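Local coordinates for secreted protein (Streptomyces lividans TK24, PDB 5LXZ) that probably acts as a copper-radical oxidase of family AA5, related to galactose oxidase, with a copper site on a kelch-type beta-propeller, at residues 218-223 against 245-250; 260-265 against 293-298. The protein carries 1 engineered substitution. All coordinates share one frame; numbering follows the deposited sequence.

Contact 1: 218-223 against 245-250; sequences KDFQGI and ARAYPT. Engineered in segment 245-250: Ala247 (natural residue Trp). With CU (copper (II) ion), chain B.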
loop_
_atom_site.group_PDB
_atom_site.type_symbol
_atom_site.label_atom_id
_atom_site.label_comp_id
_atom_site.label_asym_id
_atom_site.label_seq_id
_atom_site.Cartn_x
_atom_site.Cartn_y
_atom_site.Cartn_z
ATOM N N LYS A 218 -17.263 8.449 -4.992
ATOM C CA LYS A 218 -16.330 9.487 -4.563
ATOM C C LYS A 218 -15.765 10.228 -5.797
ATOM O O LYS A 218 -15.677 9.626 -6.873
ATOM C CB LYS A 218 -15.206 8.813 -3.789
ATOM C CG LYS A 218 -15.066 9.326 -2.364
ATOM N N ASP A 219 -15.487 11.535 -5.640
ATOM C CA ASP A 219 -14.798 12.395 -6.648
ATOM C C ASP A 219 -13.381 12.589 -6.095
ATOM O O ASP A 219 -13.098 13.567 -5.408
ATOM C CB ASP A 219 -15.548 13.726 -6.809
ATOM C CG ASP A 219 -14.874 14.695 -7.792
ATOM O OD1 ASP A 219 -13.955 14.271 -8.538
ATOM O OD2 ASP A 219 -15.270 15.896 -7.804
ATOM N N PHE A 220 -12.477 11.779 -6.580
ATOM C CA PHE A 220 -11.228 11.583 -5.931
ATOM C C PHE A 220 -10.057 12.066 -6.827
ATOM O O PHE A 220 -9.884 11.503 -7.892
ATOM C CB PHE A 220 -11.219 10.094 -5.663
ATOM C CG PHE A 220 -10.006 9.604 -4.942
ATOM C CD1 PHE A 220 -9.386 10.384 -4.019
ATOM C CD2 PHE A 220 -9.537 8.312 -5.164
ATOM C CE1 PHE A 220 -8.275 9.927 -3.334
ATOM C CE2 PHE A 220 -8.415 7.854 -4.504
ATOM C CZ PHE A 220 -7.789 8.655 -3.581
ATOM N N GLN A 221 -9.272 13.080 -6.398
ATOM C CA GLN A 221 -8.349 13.804 -7.269
ATOM C C GLN A 221 -6.975 13.888 -6.618
ATOM O O GLN A 221 -6.916 14.179 -5.425
ATOM C CB GLN A 221 -8.839 15.229 -7.431
ATOM C CG GLN A 221 -10.211 15.334 -8.136
ATOM C CD GLN A 221 -10.770 16.755 -8.150
ATOM O OE1 GLN A 221 -10.301 17.643 -7.474
ATOM N NE2 GLN A 221 -11.794 16.956 -8.934
ATOM N N GLY A 222 -5.934 13.699 -7.410
ATOM C CA GLY A 222 -4.544 13.671 -6.900
ATOM C C GLY A 222 -3.869 15.013 -6.885
ATOM O O GLY A 222 -4.296 15.960 -7.558
ATOM N N ILE A 223 -2.731 15.070 -6.176
ATOM C CA ILE A 223 -1.856 16.226 -6.155
ATOM C C ILE A 223 -0.403 15.812 -6.454
ATOM O O ILE A 223 -0.097 14.618 -6.457
ATOM C CB ILE A 223 -1.933 16.927 -4.796
ATOM C CG1 ILE A 223 -1.346 16.046 -3.682
ATOM C CG2 ILE A 223 -3.380 17.375 -4.508
ATOM C CD1 ILE A 223 -1.368 16.699 -2.308
ATOM N N ALA A 245 0.275 14.602 -11.035
ATOM C CA ALA A 245 -0.552 14.523 -9.845
ATOM C C ALA A 245 -0.910 13.053 -9.645
ATOM O O ALA A 245 -1.256 12.369 -10.612
ATOM C CB ALA A 245 -1.794 15.349 -10.036
ATOM N N ARG A 246 -0.781 12.570 -8.407
ATOM C CA ARG A 246 -1.014 11.159 -8.120
ATOM C C ARG A 246 -1.637 10.984 -6.753
ATOM O O ARG A 246 -1.007 11.256 -5.750
ATOM C CB ARG A 246 0.289 10.350 -8.166
ATOM C CG ARG A 246 1.131 10.514 -9.432
ATOM C CD ARG A 246 2.433 9.729 -9.221
ATOM N NE ARG A 246 3.353 10.011 -10.299
ATOM C CZ ARG A 246 3.415 9.352 -11.460
ATOM N NH1 ARG A 246 2.689 8.292 -11.706
ATOM N NH2 ARG A 246 4.259 9.730 -12.418
ATOM N N ALA A 247 -2.884 10.521 -6.731
ATOM C CA ALA A 247 -3.476 9.909 -5.558
ATOM C C ALA A 247 -3.251 8.425 -5.672
ATOM O O ALA A 247 -3.643 7.799 -6.660
ATOM C CB ALA A 247 -4.978 10.185 -5.442
ATOM N N TYR A 248 -2.630 7.840 -4.644
ATOM C CA TYR A 248 -2.371 6.392 -4.531
ATOM C C TYR A 248 -1.229 5.873 -5.423
ATOM O O TYR A 248 -1.320 4.797 -6.032
ATOM C CB TYR A 248 -3.605 5.554 -4.821
ATOM C CG TYR A 248 -4.725 5.586 -3.863
ATOM C CD1 TYR A 248 -4.739 6.400 -2.735
ATOM C CD2 TYR A 248 -5.768 4.707 -4.080
ATOM C CE1 TYR A 248 -5.815 6.356 -1.878
ATOM C CE2 TYR A 248 -6.834 4.683 -3.250
ATOM C CZ TYR A 248 -6.854 5.493 -2.157
ATOM O OH TYR A 248 -7.955 5.369 -1.374
ATOM N N PRO A 249 -0.116 6.600 -5.518
ATOM C CA PRO A 249 1.024 6.049 -6.235
ATOM C C PRO A 249 1.834 5.049 -5.364
ATOM O O PRO A 249 1.823 5.134 -4.124
ATOM C CB PRO A 249 1.857 7.283 -6.510
ATOM C CG PRO A 249 1.705 8.060 -5.275
ATOM C CD PRO A 249 0.255 7.857 -4.851
ATOM N N THR A 250 2.543 4.136 -6.036
ATOM C CA THR A 250 3.619 3.427 -5.341
ATOM C C THR A 250 4.921 4.128 -5.585
ATOM O O THR A 250 5.219 4.488 -6.719
ATOM C CB THR A 250 3.702 1.972 -5.807
ATOM O OG1 THR A 250 2.610 1.280 -5.187
ATOM C CG2 THR A 250 4.979 1.275 -5.390
HETATM CU CU CU B . -7.627 5.034 0.632
HETATM O O HOH W 1 -9.247 6.383 0.058
#
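The Tyr248 ring is covered on both faces: Phe220 drives CZ onto one side, 3.4 Å above the plane of Tyr248 and toward its rim, while the ring of Tyr298 stacks on the opposite side. Copper-bound water 1 lies at the Tyr248 edge, and Tyr248 also touches Cys80, consistent with the Tyr-Cys site of galactose oxidase-like propellers. The Phe220 pair is T-shaped, with ring planes at 68° and centroids of Phe220 and Tyr248 4.9 Å apart; both residues have two deposited conformers, of which this is one. A chi1 of -179° sets CG of Phe220 anti to its backbone N and sends the ring across to the tyrosine. Ala247, an engineered replacement of the natural tryptophan, offers just its methyl to the phenylalanine, CB lying 3.7 Å from Phe220 CZ. Farther along, the backbones close up. Gly222 CA sits against Ala247 N, where a side chain would collide, and Ala245 CB packs 3.6 Å from Gly222 O. Arg246 N donates to Ile223 O at 2.9 Å, nearly straight at 170°. The Arg246 side chain leads away to Lys275 O, Ser263 O and a salt bridge with Glu277. The contact thus joins the strand 218-222 of one propeller sheet to the loop entering the next, beside the copper site that Tyr248 shares with Tyr460, His461 and His548. Tyr248 OH is hydrogen-bonded with Tyr460 OH. The copper lies 2.1 Å from Tyr248 OH and 2.2 Å from water 1 O.

Contact 2: 260-265 against 293-298; sequences LSVSGL and RQFPTY. With EDO (1,2-ethanediol), chain M; ACT (acetate ion), chain D.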
loop_
_atom_site.group_PDB
_atom_site.type_symbol
_atom_site.label_atom_id
_atom_site.label_comp_id
_atom_site.label_asym_id
_atom_site.label_seq_id
_atom_site.Cartn_x
_atom_site.Cartn_y
_atom_site.Cartn_z
ATOM N N LEU A 260 11.305 5.239 -7.860
ATOM C CA LEU A 260 10.341 5.191 -8.924
ATOM C C LEU A 260 8.940 5.465 -8.370
ATOM O O LEU A 260 8.511 4.795 -7.431
ATOM C CB LEU A 260 10.426 3.845 -9.612
ATOM C CG LEU A 260 9.483 3.610 -10.796
ATOM C CD1 LEU A 260 9.868 4.408 -12.005
ATOM C CD2 LEU A 260 9.510 2.142 -11.127
ATOM N N SER A 261 8.217 6.354 -9.017
ATOM C CA SER A 261 6.807 6.631 -8.698
ATOM C C SER A 261 5.933 6.152 -9.852
ATOM O O SER A 261 6.176 6.514 -11.006
ATOM C CB SER A 261 6.621 8.079 -8.444
ATOM O OG SER A 261 5.268 8.303 -8.151
ATOM N N VAL A 262 4.975 5.289 -9.511
ATOM C CA VAL A 262 4.130 4.596 -10.460
ATOM C C VAL A 262 2.676 4.778 -10.121
ATOM O O VAL A 262 2.247 4.599 -8.967
ATOM C CB VAL A 262 4.463 3.097 -10.478
ATOM C CG1 VAL A 262 3.663 2.323 -11.487
ATOM C CG2 VAL A 262 5.944 2.935 -10.794
ATOM N N SER A 263 1.914 5.046 -11.174
ATOM C CA SER A 263 0.453 5.039 -11.116
ATOM C C SER A 263 -0.101 6.172 -10.276
ATOM O O SER A 263 0.539 7.203 -10.104
ATOM C CB SER A 263 -0.079 3.647 -10.727
ATOM O OG SER A 263 -1.493 3.566 -11.034
ATOM N N GLY A 264 -1.332 6.017 -9.822
ATOM C CA GLY A 264 -2.083 7.027 -9.134
ATOM C C GLY A 264 -3.192 7.625 -9.998
ATOM O O GLY A 264 -3.266 7.378 -11.192
ATOM N N LEU A 265 -4.093 8.314 -9.348
ATOM C CA LEU A 265 -5.138 9.075 -10.021
ATOM C C LEU A 265 -4.662 10.492 -10.185
ATOM O O LEU A 265 -4.143 11.107 -9.258
ATOM C CB LEU A 265 -6.429 9.034 -9.218
ATOM C CG LEU A 265 -6.967 7.640 -8.912
ATOM C CD1 LEU A 265 -8.232 7.784 -8.065
ATOM C CD2 LEU A 265 -7.273 6.915 -10.193
ATOM N N ARG A 293 4.362 2.565 -18.881
ATOM C CA ARG A 293 3.917 1.280 -18.358
ATOM C C ARG A 293 2.916 1.509 -17.257
ATOM O O ARG A 293 3.188 2.112 -16.219
ATOM C CB ARG A 293 5.012 0.367 -17.897
ATOM C CG ARG A 293 4.397 -0.972 -17.528
ATOM C CD ARG A 293 5.338 -2.119 -17.578
ATOM N NE ARG A 293 5.894 -2.449 -18.877
ATOM C CZ ARG A 293 5.297 -3.161 -19.845
ATOM N NH1 ARG A 293 4.051 -3.613 -19.727
ATOM N NH2 ARG A 293 5.974 -3.435 -20.944
ATOM N N GLN A 294 1.705 1.047 -17.573
ATOM C CA GLN A 294 0.555 1.335 -16.758
ATOM C C GLN A 294 0.220 0.218 -15.795
ATOM O O GLN A 294 0.272 -0.967 -16.155
ATOM C CB GLN A 294 -0.640 1.635 -17.664
ATOM C CG GLN A 294 -1.867 2.119 -16.933
ATOM C CD GLN A 294 -3.039 2.315 -17.855
ATOM O OE1 GLN A 294 -4.031 1.554 -17.807
ATOM N NE2 GLN A 294 -2.970 3.340 -18.653
ATOM N N PHE A 295 -0.107 0.640 -14.573
ATOM C CA PHE A 295 -0.571 -0.247 -13.519
ATOM C C PHE A 295 -1.756 0.382 -12.793
ATOM O O PHE A 295 -1.885 1.600 -12.786
ATOM C CB PHE A 295 0.532 -0.469 -12.456
ATOM C CG PHE A 295 1.766 -1.156 -12.953
ATOM C CD1 PHE A 295 2.825 -0.426 -13.467
ATOM C CD2 PHE A 295 1.863 -2.542 -12.903
ATOM C CE1 PHE A 295 3.947 -1.061 -13.930
ATOM C CE2 PHE A 295 3.011 -3.191 -13.375
ATOM C CZ PHE A 295 4.071 -2.427 -13.847
ATOM N N PRO A 296 -2.533 -0.441 -12.095
ATOM C CA PRO A 296 -3.488 0.098 -11.146
ATOM C C PRO A 296 -2.797 0.810 -10.002
ATOM O O PRO A 296 -1.573 0.760 -9.942
ATOM C CB PRO A 296 -4.212 -1.144 -10.609
ATOM C CG PRO A 296 -3.312 -2.272 -10.932
ATOM C CD PRO A 296 -2.529 -1.914 -12.133
ATOM N N THR A 297 -3.553 1.384 -9.093
ATOM C CA THR A 297 -2.973 2.145 -7.980
ATOM C C THR A 297 -2.368 1.243 -6.933
ATOM O O THR A 297 -2.659 0.057 -6.853
ATOM C CB THR A 297 -4.023 3.048 -7.320
ATOM O OG1 THR A 297 -5.020 2.237 -6.687
ATOM C CG2 THR A 297 -4.604 4.009 -8.313
ATOM N N TYR A 298 -1.470 1.807 -6.132
ATOM C CA TYR A 298 -0.665 1.083 -5.161
ATOM C C TYR A 298 -0.222 -0.286 -5.679
ATOM O O TYR A 298 -0.377 -1.315 -4.972
ATOM C CB TYR A 298 -1.345 0.980 -3.785
ATOM C CG TYR A 298 -1.448 2.272 -3.022
ATOM C CD1 TYR A 298 -0.344 3.073 -2.829
ATOM C CD2 TYR A 298 -2.650 2.687 -2.444
ATOM C CE1 TYR A 298 -0.427 4.244 -2.112
ATOM C CE2 TYR A 298 -2.751 3.865 -1.744
ATOM C CZ TYR A 298 -1.642 4.633 -1.540
ATOM O OH TYR A 298 -1.792 5.796 -0.805
HETATM C C1 EDO M . 2.351 -4.853 -17.289
HETATM O O1 EDO M . 1.167 -5.261 -17.990
HETATM C C2 EDO M . 2.177 -3.415 -16.816
HETATM O O2 EDO M . 1.697 -2.517 -17.842
HETATM C C ACT D . 3.684 -5.632 -22.718
HETATM O O ACT D . 4.185 -4.569 -23.151
HETATM O OXT ACT D . 4.405 -6.617 -22.449
HETATM C CH3 ACT D . 2.200 -5.707 -22.512
#
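Ser263 OG donates to Phe295 O at 2.7 Å. Pro296 O is also close, 3.0 Å from Ser263 OG. The donor stands well above the carbonyl plane of Phe295, tilted 42° out of it. With chi1 at -164°, OG of Ser263 is anti to the backbone N and reaches over to the 293-298 loop. One residue on, Gly264 has backbone angles at which a CB would jam against the preceding carbonyl O; its CA is met by the Thr297 methyl, CG2 lying 4.0 Å away, while Thr297 OG1 bonds to Gly317 O. One residue before Ser263, Val262 brings CG1 obliquely to Phe295 CD1, at 3.5 Å. The opposite side of the Phe295 ring carries ethanediol C2, 3.5 Å above the plane and toward the rim. Tyr311 meets Phe295 edge-to-face, and Trp330 and Phe337 of the next blade also touch it. An alanine in place of Phe295 would probably leave Val262 CG1 and the neighbouring Tyr311 and Trp330 rings without their aromatic partner, opening a gap between the sheets. At the outer end Arg293, bent at chi3 (-64°), presents the edge of its guanidinium to two molecules probably from the crystallisation liquor: NH2 donates to acetate O at 3.1 Å, NH1 more weakly to ethanediol O2, which itself donates to Gln294 O. This is blade-to-blade packing in a kelch-type propeller, the loop after the second strand of blade 250-288 meeting the run that leads into blade 301-339.

Overall arrangement
From the N terminus, strand 91-102 leads into a seven-strand sheet (111-210), and the chain then returns on strand 218-222, which pairs with 91-102. Contact 1 follows, closing the excursion through strands 226-230 and 235-238 and tying this sheet to the entry of the blade 250-288. Contact 2 opens only afterwards: it closes the loop through strands 277-280 and 285-288 and ties that blade to the one built from 301-339. The two loops run in series, neither enclosing nor crossing the other, with centres about 10 Å apart. They meet directly, Ala247 O lying 2.8 Å from Leu265 N, a probable hydrogen bond, so three consecutive sheets are linked near the copper.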